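Local coordinates for putative glycosyl hydrolase (Bacteroides thetaiotaomicron VPI-5482, PDB 3K11), which is of unknown substrate but probably hydrolyses glycosidic bonds, as a putative member of glycoside hydrolase family 88, at residues L199-I208 / A229-M240. Numbering follows the deposited sequence. Where two conformers were deposited one is given.
Sequences LWLDDMFMGI and AVKQFLQFADRM
Met-204, a selenomethionine, lies between Phe-233 and Phe-236 in the seam of an antiparallel helix pair. Helices 202-217 and 222-240 are consecutive in a mainly helical fold, consistent with the (alpha/alpha)6 toroid of family 88. The short segments run at 176° to each other, with axes 10.4 Å apart. Met-204 CG sits over one face of the Phe-236 ring, 3.8 Å from its centroid, in a CH-pi contact. Its chain then bends at chi3 (78°), which brings CE over a face of Phe-233, 3.5 Å from Phe-233 CE2. SE stays oblique to the Phe-236 ring, a Met-aromatic contact. Further along, Ile-208 is a knob in the hole formed by Ala-229, Gln-232, Phe-233 and Phe-236. Its CD1 reaches the backbone at Phe-233 N, 3.6 Å away. At the other end of the seam, Phe-236 CE1 approaches Trp-200 O, while Asp-203 CB packs against Phe-236 CZ. Were Phe-236 replaced by an alanine, Met-204 CG would probably lose its aromatic face and a gap open beside Ile-208 CD1. Asp-203 has its carboxylate salt-bridged to Arg-191. Strand 198-200 pairs with strand 247-253, placing Leu-199 beside the end of helix 222-240. There Leu-199 CD1 meets Arg-239 CD at 3.6 Å, the two side chains crossing at about a right angle. Arg-239 NH2 makes a salt bridge to Asp-186, and NH1 bonds to Gln-235 O from above the carbonyl plane. Met-240 closes this end, its CE 3.6 Å from Leu-199 O and its SE 3.9 Å from Leu-199 CB.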
ATOM      1  N   LEU A 199      18.075 -19.787  -5.668  1.00 23.70           N
ATOM      2  CA  LEU A 199      18.756 -18.908  -4.767  1.00 21.81           C
ATOM      3  C   LEU A 199      17.794 -18.538  -3.636  1.00 22.56           C
ATOM      4  O   LEU A 199      16.671 -18.171  -3.898  1.00 23.15           O
ATOM      5  CB  LEU A 199      19.257 -17.659  -5.455  1.00 21.12           C
ATOM      6  CG  LEU A 199      20.294 -17.789  -6.573  1.00 23.56           C
ATOM      7  CD1 LEU A 199      20.692 -16.375  -7.111  1.00 20.21           C
ATOM      8  CD2 LEU A 199      21.540 -18.627  -6.089  1.00 21.94           C
ATOM      9  N   TRP A 200      18.314 -18.604  -2.416  1.00 23.24           N
ATOM     10  CA  TRP A 200      17.643 -18.161  -1.190  1.00 23.59           C
ATOM     11  C   TRP A 200      18.305 -16.901  -0.717  1.00 22.90           C
ATOM     12  O   TRP A 200      19.525 -16.867  -0.526  1.00 21.57           O
ATOM     13  CB  TRP A 200      17.823 -19.215  -0.112  1.00 22.81           C
ATOM     14  CG  TRP A 200      17.003 -20.436  -0.290  1.00 23.77           C
ATOM     15  CD1 TRP A 200      17.011 -21.314  -1.345  1.00 23.95           C
ATOM     16  CD2 TRP A 200      16.103 -20.957   0.666  1.00 21.19           C
ATOM     17  NE1 TRP A 200      16.139 -22.338  -1.105  1.00 25.78           N
ATOM     18  CE2 TRP A 200      15.577 -22.162   0.132  1.00 20.71           C
ATOM     19  CE3 TRP A 200      15.682 -20.522   1.932  1.00 25.40           C
ATOM     20  CZ2 TRP A 200      14.663 -22.962   0.834  1.00 22.93           C
ATOM     21  CZ3 TRP A 200      14.748 -21.288   2.616  1.00 25.72           C
ATOM     22  CH2 TRP A 200      14.267 -22.516   2.078  1.00 24.26           C
ATOM     23  N   LEU A 201      17.513 -15.868  -0.481  1.00 22.74           N
ATOM     24  CA  LEU A 201      18.058 -14.607   0.027  1.00 21.52           C
ATOM     25  C   LEU A 201      18.863 -14.872   1.302  1.00 24.18           C
ATOM     26  O   LEU A 201      19.906 -14.238   1.540  1.00 24.91           O
ATOM     27  CB  LEU A 201      16.917 -13.618   0.282  1.00 23.91           C
ATOM     28  CG  LEU A 201      17.306 -12.208   0.620  1.00 18.49           C
ATOM     29  CD1 LEU A 201      18.201 -11.595  -0.477  1.00 18.83           C
ATOM     30  CD2 LEU A 201      16.015 -11.355   0.874  1.00 22.28           C
ATOM     31  N   ASP A 202      18.402 -15.821   2.133  1.00 24.77           N
ATOM     32  CA  ASP A 202      19.060 -16.134   3.400  1.00 24.58           C
ATOM     33  C   ASP A 202      20.518 -16.476   3.184  1.00 24.04           C
ATOM     34  O   ASP A 202      21.352 -16.181   4.056  1.00 24.16           O
ATOM     35  CB  ASP A 202      18.424 -17.349   4.100  1.00 25.22           C
ATOM     36  CG  ASP A 202      16.894 -17.225   4.262  1.00 32.90           C
ATOM     37  OD1 ASP A 202      16.213 -17.088   3.253  1.00 24.39           O
ATOM     38  OD2 ASP A 202      16.375 -17.210   5.402  1.00 40.63           O
ATOM     39  N   ASP A 203      20.860 -17.025   2.017  1.00 23.69           N
ATOM     40  CA  ASP A 203      22.234 -17.541   1.818  1.00 24.43           C
ATOM     41  C   ASP A 203      23.236 -16.424   1.586  1.00 24.83           C
ATOM     42  O   ASP A 203      24.409 -16.656   1.679  1.00 24.89           O
ATOM     43  CB  ASP A 203      22.312 -18.549   0.704  1.00 25.49           C
ATOM     44  CG  ASP A 203      21.765 -19.918   1.091  1.00 29.51           C
ATOM     45  OD1 ASP A 203      21.758 -20.241   2.304  1.00 25.34           O
ATOM     46  OD2 ASP A 203      21.425 -20.680   0.173  1.00 24.77           O
HETATM   47  N   MSE A 204      22.775 -15.200   1.290  1.00 23.37           N
HETATM   48  CA  MSE A 204      23.680 -14.064   1.320  1.00 21.85           C
HETATM   49  C   MSE A 204      24.373 -14.039   2.696  1.00 21.25           C
HETATM   50  O   MSE A 204      25.582 -13.891   2.807  1.00 25.30           O
HETATM   51  CB  MSE A 204      22.948 -12.757   1.056  1.00 24.50           C
HETATM   52  CG  MSE A 204      22.501 -12.634  -0.393  1.00 22.79           C
HETATM   53 SE   MSE A 204      21.725 -10.928  -0.811  0.75 20.85          SE
HETATM   54  CE  MSE A 204      23.357  -9.936  -0.965  1.00 21.95           C
ATOM     55  N   PHE A 205      23.588 -14.243   3.745  1.00 21.67           N
ATOM     56  CA  PHE A 205      24.059 -14.178   5.127  1.00 22.04           C
ATOM     57  C   PHE A 205      24.647 -15.489   5.573  1.00 22.88           C
ATOM     58  O   PHE A 205      25.613 -15.510   6.333  1.00 26.70           O
ATOM     59  CB  PHE A 205      22.936 -13.736   6.053  1.00 26.97           C
ATOM     60  CG  PHE A 205      23.353 -13.635   7.477  1.00 23.76           C
ATOM     61  CD1 PHE A 205      24.206 -12.594   7.912  1.00 26.39           C
ATOM     62  CD2 PHE A 205      22.939 -14.601   8.372  1.00 28.83           C
ATOM     63  CE1 PHE A 205      24.620 -12.539   9.236  1.00 31.53           C
ATOM     64  CE2 PHE A 205      23.367 -14.568   9.701  1.00 33.01           C
ATOM     65  CZ  PHE A 205      24.193 -13.527  10.131  1.00 29.03           C
HETATM   66  N   MSE A 206      24.101 -16.594   5.091  1.00 23.96           N
HETATM   67  CA  MSE A 206      24.676 -17.875   5.498  1.00 23.62           C
HETATM   68  C   MSE A 206      26.087 -18.065   4.956  1.00 24.92           C
HETATM   69  O   MSE A 206      26.923 -18.709   5.597  1.00 24.36           O
HETATM   70  CB  MSE A 206      23.790 -19.054   5.103  1.00 25.20           C
HETATM   71  CG  MSE A 206      22.389 -18.975   5.559  1.00 25.59           C
HETATM   72 SE   MSE A 206      22.167 -18.754   7.520  0.75 25.65          SE
HETATM   73  CE  MSE A 206      20.428 -17.711   7.523  1.00 29.63           C
ATOM     74  N   GLY A 207      26.357 -17.540   3.773  1.00 24.68           N
ATOM     75  CA  GLY A 207      27.653 -17.727   3.095  1.00 24.77           C
ATOM     76  C   GLY A 207      28.654 -16.584   3.044  1.00 23.92           C
ATOM     77  O   GLY A 207      29.847 -16.807   3.218  1.00 24.84           O
ATOM     78  N   ILE A 208      28.193 -15.349   2.865  1.00 23.55           N
ATOM     79  CA  ILE A 208      29.137 -14.251   2.535  1.00 21.82           C
ATOM     80  C   ILE A 208      29.988 -13.793   3.715  1.00 24.38           C
ATOM     81  O   ILE A 208      31.195 -13.700   3.557  1.00 25.32           O
ATOM     82  CB  ILE A 208      28.442 -13.096   1.798  1.00 22.58           C
ATOM     83  CG1 ILE A 208      27.840 -13.656   0.503  1.00 24.62           C
ATOM     84  CG2 ILE A 208      29.393 -11.908   1.559  1.00 23.74           C
ATOM     85  CD1 ILE A 208      26.909 -12.630  -0.247  1.00 22.02           C
ATOM     86  N   ALA A 229      33.833 -13.005  -1.809  1.00 22.02           N
ATOM     87  CA  ALA A 229      32.738 -12.392  -1.023  1.00 22.80           C
ATOM     88  C   ALA A 229      31.961 -11.350  -1.825  1.00 24.82           C
ATOM     89  O   ALA A 229      30.712 -11.345  -1.867  1.00 24.59           O
ATOM     90  CB  ALA A 229      33.299 -11.807   0.278  1.00 21.60           C
ATOM     91  N   VAL A 230      32.697 -10.474  -2.504  1.00 23.46           N
ATOM     92  CA  VAL A 230      32.075  -9.467  -3.378  1.00 22.17           C
ATOM     93  C   VAL A 230      31.310 -10.080  -4.571  1.00 21.38           C
ATOM     94  O   VAL A 230      30.198  -9.663  -4.914  1.00 23.75           O
ATOM     95  CB  VAL A 230      33.116  -8.425  -3.840  1.00 24.25           C
ATOM     96  CG1 VAL A 230      32.553  -7.480  -4.922  1.00 24.00           C
ATOM     97  CG2 VAL A 230      33.569  -7.584  -2.600  1.00 21.25           C
ATOM     98  N   LYS A 231      31.922 -11.061  -5.203  1.00 23.60           N
ATOM     99  CA  LYS A 231      31.313 -11.739  -6.338  1.00 22.37           C
ATOM    100  C   LYS A 231      29.992 -12.359  -5.940  1.00 24.11           C
ATOM    101  O   LYS A 231      28.992 -12.228  -6.630  1.00 25.06           O
ATOM    102  CB  LYS A 231      32.273 -12.837  -6.816  1.00 21.14           C
ATOM    103  CG  LYS A 231      31.799 -13.575  -8.071  1.00 27.24           C
ATOM    104  CD  LYS A 231      32.718 -14.737  -8.469  1.00 31.20           C
ATOM    105  CE  LYS A 231      32.088 -15.554  -9.680  1.00 33.36           C
ATOM    106  NZ  LYS A 231      32.576 -16.939  -9.725  1.00 44.88           N
ATOM    107  N   GLN A 232      29.972 -13.070  -4.813  1.00 23.96           N
ATOM    108  CA  GLN A 232      28.699 -13.592  -4.300  1.00 23.09           C
ATOM    109  C   GLN A 232      27.712 -12.480  -4.088  1.00 22.54           C
ATOM    110  O   GLN A 232      26.553 -12.541  -4.521  1.00 23.19           O
ATOM    111  CB  GLN A 232      28.925 -14.279  -2.943  1.00 22.52           C
ATOM    112  CG  GLN A 232      29.708 -15.584  -3.045  1.00 23.22           C
ATOM    113  CD  GLN A 232      28.983 -16.706  -3.749  1.00 28.25           C
ATOM    114  OE1 GLN A 232      27.772 -16.766  -3.742  1.00 23.39           O
ATOM    115  NE2 GLN A 232      29.756 -17.625  -4.334  1.00 21.97           N
ATOM    116  N   PHE A 233      28.148 -11.457  -3.384  1.00 21.91           N
ATOM    117  CA  PHE A 233      27.189 -10.372  -3.074  1.00 21.58           C
ATOM    118  C   PHE A 233      26.529  -9.864  -4.337  1.00 24.27           C
ATOM    119  O   PHE A 233      25.317  -9.731  -4.408  1.00 24.72           O
ATOM    120  CB  PHE A 233      27.879  -9.228  -2.343  1.00 23.77           C
ATOM    121  CG  PHE A 233      26.917  -8.184  -1.817  1.00 25.18           C
ATOM    122  CD1 PHE A 233      26.479  -7.119  -2.626  1.00 26.39           C
ATOM    123  CD2 PHE A 233      26.458  -8.241  -0.522  1.00 26.05           C
ATOM    124  CE1 PHE A 233      25.581  -6.189  -2.148  1.00 27.97           C
ATOM    125  CE2 PHE A 233      25.496  -7.265  -0.044  1.00 24.65           C
ATOM    126  CZ  PHE A 233      25.077  -6.281  -0.851  1.00 26.39           C
ATOM    127  N   LEU A 234      27.331  -9.564  -5.352  1.00 24.19           N
ATOM    128  CA  LEU A 234      26.783  -8.908  -6.526  1.00 23.62           C
ATOM    129  C   LEU A 234      26.002  -9.868  -7.414  1.00 24.91           C
ATOM    130  O   LEU A 234      25.009  -9.484  -8.063  1.00 23.75           O
ATOM    131  CB  LEU A 234      27.921  -8.260  -7.299  1.00 25.98           C
ATOM    132  CG  LEU A 234      28.703  -7.108  -6.646  1.00 21.28           C
ATOM    133  CD1 LEU A 234      29.858  -6.732  -7.560  1.00 22.99           C
ATOM    134  CD2 LEU A 234      27.797  -5.861  -6.335  1.00 26.32           C
ATOM    135  N   GLN A 235      26.396 -11.125  -7.424  1.00 23.30           N
ATOM    136  CA  GLN A 235      25.665 -12.150  -8.225  1.00 22.95           C
ATOM    137  C   GLN A 235      24.295 -12.450  -7.626  1.00 23.48           C
ATOM    138  O   GLN A 235      23.333 -12.714  -8.355  1.00 24.37           O
ATOM    139  CB  GLN A 235      26.543 -13.409  -8.390  1.00 24.02           C
ATOM    140  CG  GLN A 235      27.637 -13.185  -9.432  1.00 24.53           C
ATOM    141  CD  GLN A 235      28.546 -14.358  -9.711  1.00 29.20           C
ATOM    142  OE1 GLN A 235      29.457 -14.217 -10.539  1.00 24.74           O
ATOM    143  NE2 GLN A 235      28.348 -15.496  -9.038  1.00 23.37           N
ATOM    144  N   PHE A 236      24.208 -12.482  -6.282  1.00 22.93           N
ATOM    145  CA  PHE A 236      22.920 -12.545  -5.595  1.00 22.64           C
ATOM    146  C   PHE A 236      22.125 -11.268  -5.889  1.00 22.30           C
ATOM    147  O   PHE A 236      20.971 -11.308  -6.296  1.00 24.40           O
ATOM    148  CB  PHE A 236      23.064 -12.645  -4.060  1.00 22.45           C
ATOM    149  CG  PHE A 236      23.220 -14.047  -3.522  1.00 20.00           C
ATOM    150  CD1 PHE A 236      22.124 -14.827  -3.282  1.00 24.69           C
ATOM    151  CD2 PHE A 236      24.456 -14.552  -3.168  1.00 22.72           C
ATOM    152  CE1 PHE A 236      22.245 -16.112  -2.756  1.00 20.84           C
ATOM    153  CE2 PHE A 236      24.574 -15.861  -2.647  1.00 22.92           C
ATOM    154  CZ  PHE A 236      23.469 -16.623  -2.452  1.00 24.38           C
ATOM    155  N   ALA A 237      22.714 -10.120  -5.610  1.00 21.47           N
ATOM    156  CA  ALA A 237      21.928  -8.861  -5.697  1.00 20.75           C
ATOM    157  C   ALA A 237      21.399  -8.583  -7.099  1.00 25.67           C
ATOM    158  O   ALA A 237      20.291  -8.106  -7.212  1.00 23.55           O
ATOM    159  CB  ALA A 237      22.726  -7.648  -5.118  1.00 23.74           C
ATOM    160  N   ASP A 238      22.174  -8.918  -8.137  0.50 24.89           N
ATOM    161  CA  ASP A 238      21.743  -8.743  -9.544  0.50 24.76           C
ATOM    162  C   ASP A 238      20.375  -9.335  -9.754  0.50 25.09           C
ATOM    163  O   ASP A 238      19.454  -8.696 -10.299  0.50 24.41           O
ATOM    164  CB  ASP A 238      22.713  -9.448 -10.500  0.50 23.55           C
ATOM    165  CG  ASP A 238      22.335  -9.266 -11.973  0.50 26.84           C
ATOM    166  OD1 ASP A 238      22.144  -8.088 -12.355  0.50 25.99           O
ATOM    167  OD2 ASP A 238      22.195 -10.289 -12.696  0.50 32.56           O
ATOM    168  N   ARG A 239      20.228 -10.549  -9.262  1.00 23.58           N
ATOM    169  CA  ARG A 239      18.999 -11.321  -9.459  1.00 25.24           C
ATOM    170  C   ARG A 239      17.881 -11.045  -8.449  1.00 26.24           C
ATOM    171  O   ARG A 239      16.722 -11.075  -8.811  1.00 24.84           O
ATOM    172  CB  ARG A 239      19.331 -12.789  -9.368  1.00 24.38           C
ATOM    173  CG  ARG A 239      20.285 -13.209 -10.478  1.00 27.02           C
ATOM    174  CD  ARG A 239      20.701 -14.580 -10.220  1.00 28.37           C
ATOM    175  NE  ARG A 239      21.452 -15.245 -11.286  1.00 25.60           N
ATOM    176  CZ  ARG A 239      22.751 -15.563 -11.239  1.00 24.99           C
ATOM    177  NH1 ARG A 239      23.558 -15.144 -10.260  1.00 26.35           N
ATOM    178  NH2 ARG A 239      23.249 -16.278 -12.231  1.00 27.22           N
HETATM  179  N   MSE A 240      18.252 -10.784  -7.207  1.00 23.64           N
HETATM  180  CA  MSE A 240      17.291 -10.762  -6.106  1.00 23.86           C
HETATM  181  C   MSE A 240      16.849  -9.359  -5.679  1.00 25.71           C
HETATM  182  O   MSE A 240      15.732  -9.215  -5.120  1.00 23.76           O
HETATM  183  CB  MSE A 240      17.844 -11.643  -4.956  1.00 25.78           C
HETATM  184  CG  MSE A 240      18.108 -13.102  -5.396  1.00 24.21           C
HETATM  185 SE   MSE A 240      18.366 -14.187  -3.891  0.75 24.81          SE
HETATM  186  CE  MSE A 240      16.429 -14.554  -3.675  1.00 25.38           C
TER